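Local coordinates for protein alpha-1,3-glucanase (Streptomyces thermodiastaticus, PDB 7C7D) that probably hydrolyses alpha-1,3-glucan, acting through a GH87 catalytic unit built around a parallel beta-helix, at residues Val530-Glu535 with Ala540-Val545; Phe502-Gly507 with Gly565-Thr570. One frame throughout, in Å; residues are numbered along the deposited sequence.

Contact 1 of 2, residues Val530-Glu535 with Ala540-Val545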
loop_
_atom_site.group_PDB
_atom_site.type_symbol
_atom_site.label_atom_id
_atom_site.label_comp_id
_atom_site.label_asym_id
_atom_site.label_seq_id
_atom_site.Cartn_x
_atom_site.Cartn_y
_atom_site.Cartn_z
ATOM N N VAL A 530 -8.846 -23.305 -3.268
ATOM C CA VAL A 530 -8.057 -24.039 -4.251
ATOM C C VAL A 530 -6.714 -23.361 -4.483
ATOM O O VAL A 530 -6.580 -22.135 -4.392
ATOM C CB VAL A 530 -8.811 -24.236 -5.585
ATOM C CG1 VAL A 530 -10.071 -25.060 -5.367
ATOM C CG2 VAL A 530 -9.159 -22.888 -6.217
ATOM N N VAL A 531 -5.711 -24.176 -4.823
ATOM C CA VAL A 531 -4.410 -23.618 -5.192
ATOM C C VAL A 531 -4.490 -22.888 -6.531
ATOM O O VAL A 531 -3.885 -21.821 -6.708
ATOM C CB VAL A 531 -3.325 -24.713 -5.171
ATOM C CG1 VAL A 531 -1.990 -24.146 -5.626
ATOM C CG2 VAL A 531 -3.214 -25.284 -3.766
ATOM N N VAL A 532 -5.242 -23.434 -7.485
ATOM C CA VAL A 532 -5.404 -22.847 -8.810
ATOM C C VAL A 532 -6.893 -22.715 -9.097
ATOM O O VAL A 532 -7.615 -23.721 -9.145
ATOM C CB VAL A 532 -4.724 -23.673 -9.914
ATOM C CG1 VAL A 532 -5.002 -23.048 -11.282
ATOM C CG2 VAL A 532 -3.226 -23.771 -9.670
ATOM N N GLN A 533 -7.347 -21.476 -9.295
ATOM C CA GLN A 533 -8.721 -21.163 -9.671
ATOM C C GLN A 533 -8.662 -20.698 -11.126
ATOM O O GLN A 533 -8.301 -19.552 -11.402
ATOM C CB GLN A 533 -9.263 -20.082 -8.746
ATOM C CG GLN A 533 -10.702 -19.669 -9.001
ATOM C CD GLN A 533 -11.166 -18.600 -8.031
ATOM O OE1 GLN A 533 -11.023 -18.743 -6.813
ATOM N NE2 GLN A 533 -11.722 -17.522 -8.563
ATOM N N ALA A 534 -8.965 -21.607 -12.055
ATOM C CA ALA A 534 -8.817 -21.368 -13.488
ATOM C C ALA A 534 -10.192 -21.160 -14.109
ATOM O O ALA A 534 -10.989 -22.100 -14.210
ATOM C CB ALA A 534 -8.087 -22.525 -14.164
ATOM N N GLU A 535 -10.458 -19.931 -14.541
ATOM C CA GLU A 535 -11.754 -19.564 -15.082
ATOM C C GLU A 535 -11.678 -18.917 -16.455
ATOM O O GLU A 535 -12.722 -18.578 -17.020
ATOM C CB GLU A 535 -12.481 -18.628 -14.116
ATOM C CG GLU A 535 -12.747 -19.281 -12.791
ATOM C CD GLU A 535 -13.474 -18.364 -11.855
ATOM O OE1 GLU A 535 -12.796 -17.578 -11.168
ATOM O OE2 GLU A 535 -14.720 -18.412 -11.830
ATOM N N ALA A 540 -1.444 -22.681 -18.988
ATOM C CA ALA A 540 -0.367 -22.275 -18.104
ATOM C C ALA A 540 0.416 -23.506 -17.692
ATOM O O ALA A 540 -0.115 -24.618 -17.674
ATOM C CB ALA A 540 -0.894 -21.566 -16.855
ATOM N N THR A 541 1.680 -23.292 -17.353
ATOM C CA THR A 541 2.551 -24.352 -16.875
ATOM C C THR A 541 2.884 -24.107 -15.413
ATOM O O THR A 541 3.206 -22.979 -15.023
ATOM C CB THR A 541 3.840 -24.382 -17.694
ATOM O OG1 THR A 541 3.510 -24.631 -19.063
ATOM C CG2 THR A 541 4.788 -25.474 -17.194
ATOM N N PHE A 542 2.806 -25.167 -14.613
ATOM C CA PHE A 542 3.092 -25.104 -13.187
ATOM C C PHE A 542 4.210 -26.072 -12.837
ATOM O O PHE A 542 4.116 -27.266 -13.142
ATOM C CB PHE A 542 1.853 -25.463 -12.372
ATOM C CG PHE A 542 0.698 -24.543 -12.635
ATOM C CD1 PHE A 542 -0.103 -24.725 -13.754
ATOM C CD2 PHE A 542 0.432 -23.476 -11.798
ATOM C CE1 PHE A 542 -1.155 -23.876 -14.026
ATOM C CE2 PHE A 542 -0.631 -22.609 -12.064
ATOM C CZ PHE A 542 -1.420 -22.820 -13.175
ATOM N N ARG A 543 5.258 -25.561 -12.192
ATOM C CA ARG A 543 6.364 -26.379 -11.720
ATOM C C ARG A 543 6.710 -25.975 -10.296
ATOM O O ARG A 543 6.637 -24.797 -9.938
ATOM C CB ARG A 543 7.642 -26.159 -12.560
ATOM C CG ARG A 543 7.585 -26.600 -14.005
ATOM C CD ARG A 543 8.963 -26.478 -14.655
ATOM N NE ARG A 543 9.432 -25.096 -14.713
ATOM C CZ ARG A 543 9.258 -24.295 -15.759
ATOM N NH1 ARG A 543 8.625 -24.744 -16.834
ATOM N NH2 ARG A 543 9.712 -23.048 -15.733
ATOM N N ASN A 544 7.118 -26.958 -9.490
ATOM C CA ASN A 544 7.734 -26.681 -8.197
ATOM C C ASN A 544 6.814 -25.924 -7.244
ATOM O O ASN A 544 7.277 -25.126 -6.428
ATOM C CB ASN A 544 9.071 -25.965 -8.387
ATOM C CG ASN A 544 9.974 -26.733 -9.312
ATOM O OD1 ASN A 544 10.091 -27.957 -9.180
ATOM N ND2 ASN A 544 10.584 -26.050 -10.277
ATOM N N VAL A 545 5.513 -26.193 -7.317
ATOM C CA VAL A 545 4.545 -25.606 -6.399
ATOM C C VAL A 545 4.262 -26.626 -5.305
ATOM O O VAL A 545 3.707 -27.696 -5.573
ATOM C CB VAL A 545 3.263 -25.192 -7.130
ATOM C CG1 VAL A 545 2.216 -24.690 -6.134
ATOM C CG2 VAL A 545 3.579 -24.127 -8.176
#
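The phenyl ring of F542 meets the isopropyl group of V532 obliquely, with its CE2 and CZ atoms turned to the two methyls. V532 CG2 makes the closest approach, 3.7 Å from F542 CE2, and V532 CG1 lies 4.1 Å from F542 CZ. The two side chains come from opposite directions. V532 holds CG1 anti to its backbone N (chi1 177°), and this spreads both methyls against the end of the ring. Beyond this pair, V531 CG1 and V545 CG1 meet more loosely, at 4.3 Å. No hydrogen bond crosses between the segments. Polar chemistry lies elsewhere on 530-535, where buried Q533 donates from NE2 to OE1 of E535 over 2.8 Å, reaching that oxygen from above the carboxylate plane. W578 covers V531 and V532, and its NE1 bonds to the carbonyl of V545, while N575 grips the backbone at both F542 and V545. The contact spans the interior of the beta-helix near its C-terminal end: strand 530-534 runs between strands 502-505 and 553-557 on one wall, and strand 538-550 between strands 517-527 and 567-571 on another, where V519 and V569 pack on F542.

Contact 2 of 2, residues Phe502-Gly507 with Gly565-Thr570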
loop_
_atom_site.group_PDB
_atom_site.type_symbol
_atom_site.label_atom_id
_atom_site.label_comp_id
_atom_site.label_asym_id
_atom_site.label_seq_id
_atom_site.Cartn_x
_atom_site.Cartn_y
_atom_site.Cartn_z
ATOM N N PHE A 502 -3.695 -18.990 -6.592
ATOM C CA PHE A 502 -3.505 -18.458 -7.937
ATOM C C PHE A 502 -4.841 -18.447 -8.665
ATOM O O PHE A 502 -5.558 -19.454 -8.656
ATOM C CB PHE A 502 -2.524 -19.324 -8.734
ATOM C CG PHE A 502 -1.138 -19.384 -8.154
ATOM C CD1 PHE A 502 -0.239 -18.348 -8.356
ATOM C CD2 PHE A 502 -0.725 -20.490 -7.421
ATOM C CE1 PHE A 502 1.037 -18.402 -7.831
ATOM C CE2 PHE A 502 0.558 -20.552 -6.892
ATOM C CZ PHE A 502 1.436 -19.498 -7.094
ATOM N N GLU A 503 -5.167 -17.326 -9.311
ATOM C CA GLU A 503 -6.395 -17.203 -10.081
ATOM C C GLU A 503 -6.069 -16.764 -11.500
ATOM O O GLU A 503 -5.283 -15.834 -11.705
ATOM C CB GLU A 503 -7.337 -16.182 -9.436
ATOM C CG GLU A 503 -8.593 -15.934 -10.254
ATOM C CD GLU A 503 -9.442 -14.788 -9.746
ATOM O OE1 GLU A 503 -8.991 -14.017 -8.869
ATOM O OE2 GLU A 503 -10.578 -14.656 -10.250
ATOM N N PHE A 504 -6.665 -17.444 -12.473
ATOM C CA PHE A 504 -6.532 -17.095 -13.880
ATOM C C PHE A 504 -7.937 -16.860 -14.403
ATOM O O PHE A 504 -8.787 -17.751 -14.332
ATOM C CB PHE A 504 -5.794 -18.210 -14.625
ATOM C CG PHE A 504 -4.493 -18.557 -13.974
ATOM C CD1 PHE A 504 -3.433 -17.677 -14.029
ATOM C CD2 PHE A 504 -4.360 -19.705 -13.214
ATOM C CE1 PHE A 504 -2.240 -17.958 -13.389
ATOM C CE2 PHE A 504 -3.174 -19.992 -12.570
ATOM C CZ PHE A 504 -2.106 -19.121 -12.666
ATOM N N VAL A 505 -8.207 -15.642 -14.861
ATOM C CA VAL A 505 -9.581 -15.236 -15.108
ATOM C C VAL A 505 -9.592 -14.253 -16.267
ATOM O O VAL A 505 -8.609 -13.556 -16.526
ATOM C CB VAL A 505 -10.203 -14.641 -13.818
ATOM C CG1 VAL A 505 -9.499 -13.350 -13.411
ATOM C CG2 VAL A 505 -11.702 -14.422 -13.963
ATOM N N SER A 506 -10.713 -14.205 -16.975
ATOM C CA SER A 506 -11.008 -13.118 -17.899
ATOM C C SER A 506 -12.187 -12.397 -17.255
ATOM O O SER A 506 -13.347 -12.770 -17.440
ATOM C CB SER A 506 -11.314 -13.659 -19.280
ATOM O OG SER A 506 -11.316 -12.624 -20.246
ATOM N N GLY A 507 -11.870 -11.374 -16.463
ATOM C CA GLY A 507 -12.776 -10.877 -15.439
ATOM C C GLY A 507 -14.012 -10.160 -15.946
ATOM O O GLY A 507 -14.940 -9.945 -15.157
ATOM N N GLY A 565 -13.560 -21.749 -24.933
ATOM C CA GLY A 565 -12.466 -22.700 -25.005
ATOM C C GLY A 565 -12.089 -23.284 -23.653
ATOM O O GLY A 565 -12.698 -23.006 -22.622
ATOM N N THR A 566 -11.054 -24.117 -23.686
ATOM C CA THR A 566 -10.555 -24.811 -22.503
ATOM C C THR A 566 -9.347 -24.088 -21.933
ATOM O O THR A 566 -8.738 -23.236 -22.579
ATOM C CB THR A 566 -10.139 -26.243 -22.851
ATOM O OG1 THR A 566 -9.038 -26.211 -23.771
ATOM C CG2 THR A 566 -11.278 -26.989 -23.467
ATOM N N PHE A 567 -8.981 -24.478 -20.713
ATOM C CA PHE A 567 -7.748 -24.044 -20.068
ATOM C C PHE A 567 -6.928 -25.288 -19.768
ATOM O O PHE A 567 -7.394 -26.175 -19.049
ATOM C CB PHE A 567 -8.038 -23.292 -18.769
ATOM C CG PHE A 567 -6.816 -22.670 -18.147
ATOM C CD1 PHE A 567 -6.299 -21.488 -18.654
ATOM C CD2 PHE A 567 -6.170 -23.269 -17.077
ATOM C CE1 PHE A 567 -5.179 -20.898 -18.100
ATOM C CE2 PHE A 567 -5.042 -22.682 -16.517
ATOM C CZ PHE A 567 -4.551 -21.495 -17.030
ATOM N N THR A 568 -5.725 -25.359 -20.332
ATOM C CA THR A 568 -4.849 -26.517 -20.163
ATOM C C THR A 568 -3.801 -26.218 -19.091
ATOM O O THR A 568 -2.927 -25.362 -19.283
ATOM C CB THR A 568 -4.189 -26.900 -21.487
ATOM O OG1 THR A 568 -5.199 -27.232 -22.447
ATOM C CG2 THR A 568 -3.273 -28.109 -21.300
ATOM N N VAL A 569 -3.881 -26.947 -17.981
ATOM C CA VAL A 569 -2.903 -26.885 -16.901
ATOM C C VAL A 569 -1.841 -27.935 -17.203
ATOM O O VAL A 569 -2.122 -29.133 -17.161
ATOM C CB VAL A 569 -3.572 -27.172 -15.549
ATOM C CG1 VAL A 569 -2.542 -27.214 -14.426
ATOM C CG2 VAL A 569 -4.676 -26.161 -15.263
ATOM N N THR A 570 -0.620 -27.500 -17.505
ATOM C CA THR A 570 0.481 -28.437 -17.701
ATOM C C THR A 570 1.227 -28.609 -16.386
ATOM O O THR A 570 1.685 -27.633 -15.780
ATOM C CB THR A 570 1.430 -28.001 -18.820
ATOM O OG1 THR A 570 0.774 -28.155 -20.084
ATOM C CG2 THR A 570 2.691 -28.862 -18.821
#
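Different first torsions bring the rings of F504 and F567 together. In F504, CG stands anti to the carbonyl carbon and beside the backbone N (chi1 -53°), whereas in F567 it extends anti to the backbone N (chi1 -173°), carrying the phenyl group over to F504. The CA atoms of F504 and F567 remain 9.4 Å apart, so side chains alone make the contact, with no hydrogen bond between the segments. The far end of the F567 ring does the touching: F567 CZ lies 4.2 Å from F504 CD2 and at nearly the same distance from F504 CG. It therefore meets the root of the F504 ring and not its outer end. The planes are close to parallel, at 18°, yet the rings are slid so far past each other that they barely overlap, with centroids 5.9 Å apart. This is loose apolar packing with little of a true offset stack in it. Both residues are buried, and both point into the interior of the right-handed parallel beta-helix, the fold of the pectate lyase-like proteins. F504 comes from strand 502-505 in one parallel sheet and F567 from strand 567-571, the last strand of the chain, in another, so the pair spans the packed interior on a diagonal, from one coil to a later one, near the C-terminal end. A534 and A540 also pack on the F567 ring, while V476, V517 and V532 pack on F504. Polar groups of 502-507 are held by the preceding coil and by the loop that follows: E503 OE1 accepts from the backbone N of G472, and S506 OG is bonded to S478 O and to H512 N. On the other strand, the F567 carbonyl oxygen is paired with the side-chain amide of N557.

How the contacts relate
Both contacts are buried, apolar links across the interior near the C-terminal end of the beta-helix, and they join the same two walls: strands 502-505 and 530-534 are neighbours in one sheet, 538-550 and 567-571 in another. Contact 1 joins consecutive strands and sets aliphatic groups against a ring and each other; contact 2 reaches over five intervening strands and pairs two rings. Their centres lie about 9 Å apart, and the hydrophobic packing is continuous, with F542 CZ 3.4 Å from F504 CE2. Backbone pairing also ties them, since Q533 N and E535 N probably donate to F502 O and F504 O.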